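PDB 7PN0: ribose-phosphate pyrophosphokinase from Thermus thermophilus, which catalyses the transfer of the pyrophosphoryl group of ATP to ribose 5-phosphate, yielding phosphoribosyl pyrophosphate (PRPP). Local coordinates for residues 50-55 with 82-87; 71-76 with 118-123; 149-154 with 177-182; 158-163 with 183-188; 222-227 with 253-258. All coordinates share one frame; numbering follows the deposited sequence.

Contact 1: 50-55 with 82-87; sequences GDVFIV and ARVTAV
D51 and R83 run side by side from neighbouring parallel strands and pair as a salt bridge. R83 NE lies 2.8 Å from D51 OD1, which it meets on the syn side but 30° out of the carboxylate plane, while the oxygen stays in the guanidinium plane. R83 keeps CG anti to its backbone N (chi1 -170°) and bends at chi3, which folds NE back onto the carboxylate. D51 OD1 also takes a bond from a water, which donates to V52 O too and accepts from T85 OG1 at 2.7 Å. Next along this face F53 and T85 point the same way, F53 CD2 being 3.5 Å from T85 CB, and V87 CG2 touches the ring edge. On the other face I54 and V84 cross at a slant, I54 CD1 lying 3.9 Å from V84 CG1. The backbones bond in parallel register, as from T85 N to V52 O (2.8 Å). Strand 51-55, helix 62-78 and strand 83-88 make a beta-alpha-beta unit of the N-terminal phosphoribosyltransferase-like domain; that helix packs against I54 and V84, helix 287-299 against D51, F53 and V87, strand 3-7 flanks 51-55, and R83 NH2 reaches E49 of the second subunit.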
# COMPACT_ATOMS: atom_id res chain seq x y z
N GLY A 50 -14.60 -17.47 -8.78
CA GLY A 50 -15.52 -17.93 -7.73
C GLY A 50 -15.68 -16.89 -6.64
O GLY A 50 -14.78 -16.06 -6.47
N ASP A 51 -16.84 -16.91 -5.97
CA ASP A 51 -17.09 -16.19 -4.71
C ASP A 51 -16.80 -17.18 -3.60
O ASP A 51 -17.65 -18.11 -3.37
CB ASP A 51 -18.50 -15.61 -4.73
CG ASP A 51 -18.76 -14.52 -3.73
OD1 ASP A 51 -17.80 -14.02 -3.12
OD2 ASP A 51 -19.96 -14.14 -3.60
N VAL A 52 -15.59 -17.11 -3.09
CA VAL A 52 -15.07 -18.21 -2.26
C VAL A 52 -15.09 -17.79 -0.80
O VAL A 52 -14.72 -16.66 -0.44
CB VAL A 52 -13.74 -18.83 -2.75
CG1 VAL A 52 -13.32 -18.54 -4.14
CG2 VAL A 52 -12.66 -19.05 -1.71
N PHE A 53 -15.57 -18.71 0.02
CA PHE A 53 -15.78 -18.56 1.47
C PHE A 53 -14.99 -19.67 2.15
O PHE A 53 -15.18 -20.90 1.89
CB PHE A 53 -17.28 -18.66 1.81
CG PHE A 53 -18.09 -17.51 1.27
CD1 PHE A 53 -18.47 -17.47 -0.05
CD2 PHE A 53 -18.34 -16.40 2.07
CE1 PHE A 53 -19.15 -16.37 -0.56
CE2 PHE A 53 -19.04 -15.31 1.56
CZ PHE A 53 -19.45 -15.31 0.24
N ILE A 54 -14.11 -19.29 3.05
CA ILE A 54 -13.21 -20.30 3.66
C ILE A 54 -13.51 -20.27 5.14
O ILE A 54 -13.35 -19.20 5.73
CB ILE A 54 -11.73 -20.04 3.38
CG1 ILE A 54 -11.42 -20.08 1.89
CG2 ILE A 54 -10.82 -20.94 4.19
CD1 ILE A 54 -10.26 -19.18 1.57
N VAL A 55 -13.93 -21.41 5.68
CA VAL A 55 -14.31 -21.51 7.12
C VAL A 55 -13.10 -21.95 7.97
O VAL A 55 -12.54 -23.06 7.80
CB VAL A 55 -15.50 -22.46 7.30
CG1 VAL A 55 -16.01 -22.50 8.72
CG2 VAL A 55 -16.65 -22.10 6.37
N ALA A 82 -12.62 -14.71 -7.68
CA ALA A 82 -13.13 -13.33 -7.89
C ALA A 82 -13.10 -12.60 -6.55
O ALA A 82 -12.82 -11.40 -6.51
CB ALA A 82 -14.53 -13.34 -8.44
N ARG A 83 -13.50 -13.31 -5.50
CA ARG A 83 -13.65 -12.70 -4.16
C ARG A 83 -13.33 -13.79 -3.16
O ARG A 83 -13.73 -14.97 -3.40
CB ARG A 83 -15.04 -12.12 -3.91
CG ARG A 83 -15.07 -11.30 -2.63
CD ARG A 83 -16.32 -10.46 -2.52
NE ARG A 83 -17.55 -11.26 -2.56
CZ ARG A 83 -18.77 -10.73 -2.46
NH1 ARG A 83 -19.84 -11.49 -2.55
NH2 ARG A 83 -18.91 -9.43 -2.24
N VAL A 84 -12.64 -13.41 -2.09
CA VAL A 84 -12.32 -14.35 -0.98
C VAL A 84 -12.80 -13.77 0.35
O VAL A 84 -12.38 -12.67 0.73
CB VAL A 84 -10.82 -14.67 -0.96
CG1 VAL A 84 -10.48 -15.56 0.22
CG2 VAL A 84 -10.36 -15.32 -2.24
N THR A 85 -13.68 -14.51 1.03
CA THR A 85 -14.16 -14.16 2.38
C THR A 85 -13.56 -15.14 3.39
O THR A 85 -13.74 -16.40 3.20
CB THR A 85 -15.68 -14.19 2.44
OG1 THR A 85 -16.21 -13.26 1.48
CG2 THR A 85 -16.19 -13.93 3.84
N ALA A 86 -12.96 -14.61 4.45
CA ALA A 86 -12.55 -15.39 5.63
C ALA A 86 -13.80 -15.53 6.49
O ALA A 86 -14.23 -14.56 7.09
CB ALA A 86 -11.43 -14.75 6.41
N VAL A 87 -14.32 -16.74 6.56
CA VAL A 87 -15.41 -17.08 7.52
C VAL A 87 -14.74 -17.60 8.79
O VAL A 87 -14.19 -18.70 8.78
CB VAL A 87 -16.43 -18.05 6.93
CG1 VAL A 87 -17.53 -18.30 7.93
CG2 VAL A 87 -16.98 -17.52 5.61
O HOH W 1 -15.98 -14.27 -1.04

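Contact 2: 71-76 with 118-123; sequences MMVDAA and AGADRV
V73 and D74, on helix 62-78, pack against A118, G119 and A120, where helix 107-118 ends in a Schellman motif and the chain turns toward strand 122-126. The contact joins two successive beta-alpha-beta crossovers of the N-terminal, phosphoribosyltransferase-like domain: helix 62-78 links strands 51-55 and 83-88, and helix 107-118 links 83-88 and 122-126. It is mainly van der Waals packing, and one methyl group does most of the touching. V73 holds CG1 anti to its backbone N (chi1 161°), which drives that branch into the turn, 3.3 Å from A120 N and 3.5 Å from G119 C. V73 CG1 also meets A118 CB at 4.0 Å and A120 CB at 4.2 Å, so both alanines border it. G119 carries the positive phi (119°) of the turn, where a CB would be jammed against the carbonyl oxygen of A118. Behind V73 the helix rests on I54 of strand 51-55. K77, one turn on from V73, ties the same linker down by bonding to G119 O and forming a salt bridge with D121 OD1. D74 turns its carboxylate toward a different partner: OD2 is hydrogen-bonded to S105 OG of the third subunit, whose L110 packs on both D74 and A118. Across the contact D74 offers its backbone instead: its CA-H points at the helix-end carbonyl, with D74 CA 3.2 Å from A118 O and an angle of 137° at the hydrogen.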
# COMPACT_ATOMS: atom_id res chain seq x y z
N MET A 71 -2.85 -19.29 4.31
CA MET A 71 -2.41 -20.02 3.09
C MET A 71 -3.61 -20.35 2.17
O MET A 71 -3.47 -20.21 0.96
CB MET A 71 -1.70 -21.31 3.51
CG MET A 71 -0.41 -21.07 4.11
SD MET A 71 0.35 -22.60 4.66
CE MET A 71 0.71 -23.36 3.09
N MET A 72 -4.78 -20.70 2.70
CA MET A 72 -5.98 -20.99 1.85
C MET A 72 -6.49 -19.70 1.20
O MET A 72 -6.87 -19.73 0.03
CB MET A 72 -7.07 -21.66 2.67
CG MET A 72 -6.71 -23.07 3.01
SD MET A 72 -8.05 -23.93 3.85
CE MET A 72 -9.17 -24.13 2.48
N VAL A 73 -6.44 -18.57 1.90
CA VAL A 73 -6.84 -17.26 1.34
C VAL A 73 -5.85 -16.89 0.24
O VAL A 73 -6.30 -16.54 -0.94
CB VAL A 73 -6.88 -16.21 2.46
CG1 VAL A 73 -6.82 -14.82 1.87
CG2 VAL A 73 -8.09 -16.42 3.33
N ASP A 74 -4.57 -16.99 0.55
CA ASP A 74 -3.48 -16.72 -0.43
C ASP A 74 -3.64 -17.56 -1.72
O ASP A 74 -3.56 -17.01 -2.85
CB ASP A 74 -2.13 -16.92 0.22
CG ASP A 74 -1.01 -16.64 -0.75
OD1 ASP A 74 -0.90 -15.46 -1.23
OD2 ASP A 74 -0.30 -17.60 -1.04
N ALA A 75 -3.79 -18.86 -1.55
CA ALA A 75 -3.87 -19.85 -2.64
C ALA A 75 -5.14 -19.57 -3.44
O ALA A 75 -5.08 -19.66 -4.69
CB ALA A 75 -3.85 -21.24 -2.04
N ALA A 76 -6.24 -19.17 -2.79
CA ALA A 76 -7.52 -18.86 -3.48
C ALA A 76 -7.29 -17.65 -4.38
O ALA A 76 -7.75 -17.72 -5.56
CB ALA A 76 -8.66 -18.61 -2.52
N ALA A 118 -2.70 -11.54 3.12
CA ALA A 118 -2.89 -12.88 2.49
C ALA A 118 -3.86 -12.78 1.31
O ALA A 118 -3.79 -13.64 0.42
CB ALA A 118 -3.33 -13.85 3.53
N GLY A 119 -4.75 -11.79 1.32
CA GLY A 119 -5.66 -11.48 0.21
C GLY A 119 -7.14 -11.59 0.56
O GLY A 119 -7.95 -11.58 -0.39
N ALA A 120 -7.52 -11.61 1.85
CA ALA A 120 -8.94 -11.63 2.24
C ALA A 120 -9.62 -10.36 1.76
O ALA A 120 -9.13 -9.28 2.00
CB ALA A 120 -9.09 -11.79 3.73
N ASP A 121 -10.81 -10.48 1.20
CA ASP A 121 -11.58 -9.30 0.73
C ASP A 121 -12.59 -8.90 1.80
O ASP A 121 -13.07 -7.77 1.75
CB ASP A 121 -12.25 -9.61 -0.59
CG ASP A 121 -11.27 -9.88 -1.70
OD1 ASP A 121 -10.35 -9.00 -1.89
OD2 ASP A 121 -11.50 -10.87 -2.46
N ARG A 122 -12.91 -9.81 2.70
CA ARG A 122 -14.06 -9.66 3.61
C ARG A 122 -13.87 -10.66 4.73
O ARG A 122 -13.19 -11.68 4.56
CB ARG A 122 -15.45 -10.02 3.05
CG ARG A 122 -15.80 -9.58 1.65
CD ARG A 122 -17.20 -10.07 1.30
NE ARG A 122 -18.16 -9.57 2.26
CZ ARG A 122 -18.59 -8.30 2.33
NH1 ARG A 122 -19.44 -7.96 3.25
NH2 ARG A 122 -18.21 -7.40 1.43
N VAL A 123 -14.57 -10.41 5.83
CA VAL A 123 -14.62 -11.34 6.98
C VAL A 123 -16.09 -11.51 7.33
O VAL A 123 -16.83 -10.53 7.22
CB VAL A 123 -13.81 -10.85 8.20
CG1 VAL A 123 -14.01 -11.70 9.42
CG2 VAL A 123 -12.34 -10.80 7.89

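Contact 3: 149-154 with 177-182; sequences VIANYF and SALARR
L179 carries the apolar contacts, reaching across to A151 and F154 where segments 149-154 and 177-182, of helices 147-157 and 173-183, pass 9.9 Å apart axis to axis, crossing at -53°. Its CG lies anti to the backbone N (chi1 175°), which sends both methyls over the other helix. L179 CD1 settles on the A151 backbone, 3.8 Å from A151 CA, and touches A151 CB. I150 CG2 stands farther off, 4.4 Å from L179 CD1. The other branch, L179 CD2, comes to F154 CE2 at 3.7 Å, leucine and ring crossing at about a right angle; Y153 CD2 lies over one face of that ring. With an alanine here instead of L179, both methyls are gone and a gap is likely to open beside A151 and the F154 ring. Mixed character belongs to R182. Its extended aliphatic chain lies along A151, R182 CD to A151 CB 3.9 Å, while NE pairs with E147 in a salt bridge and NH2 bonds to T308 O. I150 and F154 pack on strands 213-218 and 241-246, and L179 on V217 of the former, neighbouring helices over a sheet as in the alpha/beta phosphoribosyltransferase-like fold.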
# COMPACT_ATOMS: atom_id res chain seq x y z
N VAL A 149 -30.32 -16.74 18.91
CA VAL A 149 -30.21 -18.21 19.07
C VAL A 149 -30.12 -18.52 20.57
O VAL A 149 -30.73 -19.54 21.03
CB VAL A 149 -29.03 -18.81 18.28
CG1 VAL A 149 -28.73 -20.23 18.70
CG2 VAL A 149 -29.30 -18.79 16.77
N ILE A 150 -29.42 -17.68 21.34
CA ILE A 150 -29.22 -17.91 22.81
C ILE A 150 -30.54 -17.66 23.54
O ILE A 150 -30.91 -18.46 24.45
CB ILE A 150 -28.08 -17.02 23.35
CG1 ILE A 150 -26.73 -17.52 22.83
CG2 ILE A 150 -28.09 -16.93 24.88
CD1 ILE A 150 -25.54 -16.74 23.31
N ALA A 151 -31.25 -16.59 23.19
CA ALA A 151 -32.56 -16.28 23.80
C ALA A 151 -33.57 -17.41 23.45
O ALA A 151 -34.31 -17.87 24.35
CB ALA A 151 -33.01 -14.91 23.35
N ASN A 152 -33.58 -17.92 22.23
CA ASN A 152 -34.46 -19.05 21.83
C ASN A 152 -34.19 -20.27 22.72
O ASN A 152 -35.16 -20.91 23.23
CB ASN A 152 -34.29 -19.40 20.35
CG ASN A 152 -35.27 -20.48 19.91
OD1 ASN A 152 -36.44 -20.20 19.76
ND2 ASN A 152 -34.79 -21.70 19.71
N TYR A 153 -32.91 -20.60 22.92
CA TYR A 153 -32.48 -21.74 23.76
C TYR A 153 -33.16 -21.60 25.12
O TYR A 153 -33.87 -22.52 25.57
CB TYR A 153 -30.97 -21.78 23.95
CG TYR A 153 -30.55 -22.58 25.16
CD1 TYR A 153 -30.69 -23.96 25.17
CD2 TYR A 153 -30.05 -21.97 26.29
CE1 TYR A 153 -30.31 -24.70 26.28
CE2 TYR A 153 -29.71 -22.69 27.41
CZ TYR A 153 -29.84 -24.07 27.42
OH TYR A 153 -29.44 -24.78 28.53
N PHE A 154 -32.94 -20.47 25.79
CA PHE A 154 -33.48 -20.28 27.16
C PHE A 154 -35.01 -20.36 27.11
O PHE A 154 -35.60 -20.99 28.01
CB PHE A 154 -33.02 -18.96 27.79
CG PHE A 154 -31.61 -18.93 28.30
CD1 PHE A 154 -31.19 -19.73 29.35
CD2 PHE A 154 -30.67 -18.07 27.72
CE1 PHE A 154 -29.89 -19.67 29.83
CE2 PHE A 154 -29.37 -18.02 28.19
CZ PHE A 154 -28.99 -18.80 29.25
N SER A 177 -28.29 -7.65 29.62
CA SER A 177 -29.46 -6.76 29.46
C SER A 177 -30.24 -7.07 28.17
O SER A 177 -31.49 -6.98 28.17
CB SER A 177 -29.02 -5.34 29.47
OG SER A 177 -30.16 -4.53 29.41
N ALA A 178 -29.52 -7.32 27.08
CA ALA A 178 -30.11 -7.67 25.76
C ALA A 178 -30.92 -8.95 25.91
O ALA A 178 -32.02 -8.99 25.38
CB ALA A 178 -29.03 -7.85 24.71
N LEU A 179 -30.34 -9.97 26.56
CA LEU A 179 -31.01 -11.27 26.81
C LEU A 179 -32.26 -11.04 27.67
O LEU A 179 -33.34 -11.56 27.34
CB LEU A 179 -30.05 -12.22 27.53
CG LEU A 179 -30.69 -13.54 27.93
CD1 LEU A 179 -31.12 -14.33 26.70
CD2 LEU A 179 -29.75 -14.36 28.77
N ALA A 180 -32.12 -10.24 28.72
CA ALA A 180 -33.24 -9.94 29.65
C ALA A 180 -34.38 -9.32 28.86
O ALA A 180 -35.56 -9.69 29.11
CB ALA A 180 -32.77 -9.04 30.77
N ARG A 181 -34.09 -8.35 28.01
CA ARG A 181 -35.14 -7.63 27.25
C ARG A 181 -35.82 -8.62 26.29
O ARG A 181 -37.05 -8.54 26.16
CB ARG A 181 -34.59 -6.37 26.57
CG ARG A 181 -34.25 -5.24 27.55
CD ARG A 181 -33.82 -3.91 26.93
NE ARG A 181 -32.94 -4.10 25.78
CZ ARG A 181 -31.60 -4.11 25.79
NH1 ARG A 181 -30.96 -4.35 24.67
NH2 ARG A 181 -30.91 -3.90 26.91
N ARG A 182 -35.05 -9.53 25.68
CA ARG A 182 -35.58 -10.52 24.70
C ARG A 182 -36.51 -11.53 25.37
O ARG A 182 -37.51 -11.92 24.72
CB ARG A 182 -34.43 -11.26 24.00
CG ARG A 182 -33.82 -10.49 22.85
CD ARG A 182 -32.60 -11.22 22.30
NE ARG A 182 -31.99 -10.43 21.26
CZ ARG A 182 -32.43 -10.32 20.00
NH1 ARG A 182 -33.51 -10.94 19.57
NH2 ARG A 182 -31.78 -9.51 19.19

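Contact 4: 158-163 with 183-188; sequences VDLENA and LGLPLA
P186 brings the only ring of this contact, a puckered pyrrolidine whose CD lies 3.6 Å from A163 O, with CG a little farther from the same oxygen. The rest is aliphatic and centres on L185. Its CG also sits 3.6 Å from A163 O, and its two methyls divide the work: CD1 comes against the carbonyl L160 O at 3.4 Å, while CD2 lies between A163 CB, at 3.8 Å, and L160 CD2, at 4.1 Å. The L185 torsions fall away from the staggered values (chi1 -99°, chi2 23°), a twisted shape that brings both methyls to the 158-163 side. L160 and L185 cross at about a right angle. L160 turns CG anti to its carbonyl carbon (chi1 -70°), and CD2 extends from there to L183 CD1 at 4.3 Å, so it bridges two leucines. Cutting L185 back to an alanine is likely to leave L160 CD2 and A163 CB without this apolar partner and open a gap beside the short 3-10 turn. L183 and L185 continue inward to L215 of strand 213-218, and L183 reaches A151 and F154 as well. G184 takes a positive phi as the chain leaves helix 173-183. The contact thus packs the loop entering strand 163-167 against the turn entering its parallel neighbour 187-194, at one end of a beta-alpha-beta crossover.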
# COMPACT_ATOMS: atom_id res chain seq x y z
N VAL A 158 -36.24 -23.18 30.05
CA VAL A 158 -36.34 -22.72 31.46
C VAL A 158 -37.74 -22.16 31.70
O VAL A 158 -38.43 -21.74 30.76
CB VAL A 158 -35.25 -21.71 31.87
CG1 VAL A 158 -33.83 -22.23 31.62
CG2 VAL A 158 -35.46 -20.36 31.21
N ASP A 159 -38.09 -22.16 32.97
CA ASP A 159 -39.32 -21.58 33.54
C ASP A 159 -39.21 -20.06 33.51
O ASP A 159 -38.70 -19.45 34.50
CB ASP A 159 -39.49 -22.13 34.95
CG ASP A 159 -40.76 -21.67 35.60
OD1 ASP A 159 -41.68 -21.18 34.84
OD2 ASP A 159 -40.81 -21.81 36.87
N LEU A 160 -39.71 -19.43 32.46
CA LEU A 160 -39.59 -17.97 32.31
C LEU A 160 -40.37 -17.24 33.41
O LEU A 160 -39.96 -16.11 33.74
CB LEU A 160 -40.06 -17.57 30.91
CG LEU A 160 -39.13 -18.00 29.77
CD1 LEU A 160 -39.68 -17.52 28.44
CD2 LEU A 160 -37.70 -17.49 29.98
N GLU A 161 -41.43 -17.86 33.98
CA GLU A 161 -42.29 -17.22 35.02
C GLU A 161 -41.45 -16.90 36.27
O GLU A 161 -41.88 -16.05 37.04
CB GLU A 161 -43.46 -18.09 35.52
CG GLU A 161 -44.09 -19.03 34.49
CD GLU A 161 -44.42 -18.42 33.13
OE1 GLU A 161 -44.44 -19.18 32.13
OE2 GLU A 161 -44.65 -17.18 33.08
N ASN A 162 -40.33 -17.59 36.46
CA ASN A 162 -39.53 -17.55 37.72
C ASN A 162 -38.04 -17.38 37.41
O ASN A 162 -37.20 -17.84 38.24
CB ASN A 162 -39.81 -18.82 38.54
CG ASN A 162 -39.13 -18.84 39.89
OD1 ASN A 162 -38.69 -19.89 40.35
ND2 ASN A 162 -39.03 -17.68 40.53
N ALA A 163 -37.71 -16.72 36.30
CA ALA A 163 -36.32 -16.59 35.80
C ALA A 163 -35.82 -15.16 36.01
O ALA A 163 -36.64 -14.21 36.01
CB ALA A 163 -36.27 -16.99 34.34
N LEU A 183 -36.21 -11.94 26.61
CA LEU A 183 -37.01 -12.93 27.38
C LEU A 183 -38.03 -12.28 28.33
O LEU A 183 -38.73 -13.05 29.00
CB LEU A 183 -36.04 -13.79 28.19
CG LEU A 183 -35.05 -14.58 27.36
CD1 LEU A 183 -34.27 -15.54 28.23
CD2 LEU A 183 -35.77 -15.34 26.25
N GLY A 184 -38.07 -10.95 28.43
CA GLY A 184 -39.01 -10.21 29.31
C GLY A 184 -38.73 -10.51 30.76
O GLY A 184 -39.67 -10.70 31.50
N LEU A 185 -37.47 -10.54 31.14
CA LEU A 185 -37.02 -10.97 32.48
C LEU A 185 -36.39 -9.77 33.16
O LEU A 185 -35.85 -8.86 32.51
CB LEU A 185 -35.98 -12.08 32.32
CG LEU A 185 -36.40 -13.54 32.48
CD1 LEU A 185 -37.87 -13.80 32.26
CD2 LEU A 185 -35.55 -14.44 31.60
N PRO A 186 -36.40 -9.78 34.51
CA PRO A 186 -35.63 -8.82 35.29
C PRO A 186 -34.14 -9.11 35.10
O PRO A 186 -33.78 -10.22 34.76
CB PRO A 186 -36.07 -9.08 36.75
CG PRO A 186 -36.56 -10.52 36.75
CD PRO A 186 -37.11 -10.75 35.35
N LEU A 187 -33.32 -8.09 35.34
CA LEU A 187 -31.84 -8.15 35.25
C LEU A 187 -31.29 -7.94 36.65
O LEU A 187 -31.74 -7.02 37.31
CB LEU A 187 -31.34 -7.08 34.27
CG LEU A 187 -29.84 -7.04 34.02
CD1 LEU A 187 -29.34 -8.32 33.40
CD2 LEU A 187 -29.50 -5.85 33.13
N ALA A 188 -30.40 -8.82 37.11
CA ALA A 188 -29.76 -8.67 38.43
C ALA A 188 -28.26 -8.58 38.21
O ALA A 188 -27.81 -8.97 37.13
CB ALA A 188 -30.12 -9.83 39.32

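Contact 5: 222-227 with 253-258; sequences STAGSL and GPALDR. With SO4 (sulfate ion), chain D; SO4 (sulfate ion), chain G.
T223 and A255 bring the two backbones together, their CA atoms 4.4 Å apart and A255 CA-H directed at T223 O, just before A224, at the N-cap position of helix 225-236, turns to a positive phi (66°). The small side chains permit this: A255 CB lies 3.3 Å from S222 O, and A224 CB packs on A255. R258 comes in from the facing helix as an extended chain. Its NH2 donates to T223 O at 3.1 Å, approaching from above the carbonyl plane, 61° out of it, and P254 CG covers one guanidinium face over its centre. S222 to S226 (STAGS) probably form the phosphate-binding part of the PRPP loop, as in type I phosphoribosyltransferases, where backbone amides at a helix start cup a phosphate. A sulfate, probably from the crystallisation liquor, lies here, consistent with the site of the 5-phosphate of ribose 5-phosphate: S222 N and A224 N both bond to its O4, and S226 N donates to O3 at 2.9 Å. L227 N donates to O1, and the helix start is likely to favour the negative charge. A second sulfate is bonded by both segments. R258 NH1 meets its O4 at 2.7 Å, NH2 donates to O1, and T223 OG1, lodged between backbone N and carbonyl carbon (chi1 66°), gives its proton to O2 at 2.8 Å.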
# COMPACT_ATOMS: atom_id res chain seq x y z
N SER A 222 -14.08 -20.45 28.04
CA SER A 222 -12.75 -21.05 27.82
C SER A 222 -12.48 -22.09 28.91
O SER A 222 -12.74 -23.29 28.65
CB SER A 222 -11.68 -19.97 27.72
OG SER A 222 -11.72 -19.07 28.83
N THR A 223 -11.99 -21.67 30.06
CA THR A 223 -11.64 -22.53 31.22
C THR A 223 -12.84 -22.70 32.16
O THR A 223 -12.71 -23.50 33.12
CB THR A 223 -10.47 -21.95 32.00
OG1 THR A 223 -10.88 -20.73 32.60
CG2 THR A 223 -9.25 -21.71 31.13
N ALA A 224 -13.94 -21.99 31.92
CA ALA A 224 -15.16 -21.98 32.77
C ALA A 224 -14.87 -21.37 34.15
O ALA A 224 -15.74 -21.52 35.02
CB ALA A 224 -15.72 -23.37 32.91
N GLY A 225 -13.75 -20.66 34.33
CA GLY A 225 -13.40 -19.95 35.58
C GLY A 225 -14.47 -18.94 36.00
O GLY A 225 -14.93 -19.00 37.17
N SER A 226 -14.90 -18.05 35.09
CA SER A 226 -15.96 -17.04 35.39
C SER A 226 -17.35 -17.70 35.55
O SER A 226 -18.12 -17.29 36.45
CB SER A 226 -15.97 -15.97 34.37
OG SER A 226 -17.19 -15.27 34.45
N LEU A 227 -17.68 -18.71 34.74
CA LEU A 227 -18.98 -19.43 34.85
C LEU A 227 -19.12 -20.03 36.27
O LEU A 227 -20.13 -19.75 36.94
CB LEU A 227 -19.05 -20.48 33.73
CG LEU A 227 -20.35 -21.28 33.60
CD1 LEU A 227 -20.41 -21.95 32.24
CD2 LEU A 227 -20.45 -22.35 34.67
N GLY A 253 -8.61 -26.74 28.99
CA GLY A 253 -8.03 -27.03 30.32
C GLY A 253 -9.07 -27.67 31.23
O GLY A 253 -9.69 -28.67 30.87
N PRO A 254 -9.37 -27.07 32.40
CA PRO A 254 -10.27 -27.70 33.39
C PRO A 254 -11.77 -27.47 33.13
O PRO A 254 -12.57 -27.81 34.00
CB PRO A 254 -9.85 -26.98 34.68
CG PRO A 254 -9.49 -25.58 34.22
CD PRO A 254 -8.86 -25.76 32.84
N ALA A 255 -12.16 -26.86 32.00
CA ALA A 255 -13.56 -26.44 31.79
C ALA A 255 -14.55 -27.60 32.05
O ALA A 255 -15.55 -27.39 32.74
CB ALA A 255 -13.73 -25.87 30.41
N LEU A 256 -14.33 -28.75 31.43
CA LEU A 256 -15.33 -29.87 31.45
C LEU A 256 -15.47 -30.40 32.89
O LEU A 256 -16.62 -30.53 33.36
CB LEU A 256 -14.88 -30.96 30.47
CG LEU A 256 -15.54 -30.92 29.09
CD1 LEU A 256 -16.96 -31.43 29.19
CD2 LEU A 256 -15.54 -29.52 28.51
N ASP A 257 -14.35 -30.63 33.56
CA ASP A 257 -14.28 -31.06 34.99
C ASP A 257 -15.00 -30.04 35.87
O ASP A 257 -15.72 -30.45 36.79
CB ASP A 257 -12.84 -31.25 35.48
CG ASP A 257 -12.04 -32.38 34.85
OD1 ASP A 257 -12.62 -33.27 34.20
OD2 ASP A 257 -10.84 -32.37 35.01
N ARG A 258 -14.78 -28.75 35.63
CA ARG A 258 -15.32 -27.65 36.47
C ARG A 258 -16.84 -27.60 36.31
O ARG A 258 -17.56 -27.45 37.31
CB ARG A 258 -14.68 -26.32 36.06
CG ARG A 258 -13.30 -26.09 36.65
CD ARG A 258 -12.74 -24.78 36.15
NE ARG A 258 -11.51 -24.40 36.82
CZ ARG A 258 -10.81 -23.31 36.55
NH1 ARG A 258 -9.69 -23.06 37.21
NH2 ARG A 258 -11.18 -22.49 35.57
S SO4 D . -15.07 -18.43 31.36
O1 SO4 D . -16.26 -18.89 32.08
O2 SO4 D . -15.47 -17.42 30.41
O3 SO4 D . -14.15 -17.84 32.31
O4 SO4 D . -14.46 -19.51 30.62
S SO4 G . -8.80 -19.77 35.38
O1 SO4 G . -10.19 -19.50 35.60
O2 SO4 G . -8.53 -19.93 33.98
O3 SO4 G . -8.05 -18.68 35.89
O4 SO4 G . -8.43 -20.99 36.04

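Following the chain, contact 1 closes the loop of strand 51-55, helix 62-78 and strand 83-88. Contact 2 opens inside that loop, at 71-76, and closes beyond it at 118-123, so the two cross; they touch where V84 O and A86 N meet D121 N and R122 O, extending the parallel sheet to strand 122-126. Further on, contacts 3 and 4 cross in the same way, their segments alternating, with A180 O 2.9 Å from L185 N; they join helices 147-157 and 173-183 to the strand entries of the second sheet. Contact 5 follows in series, closing the chain from 222-227 to 253-258 and joining the starts of helices 225-236 and 255-261.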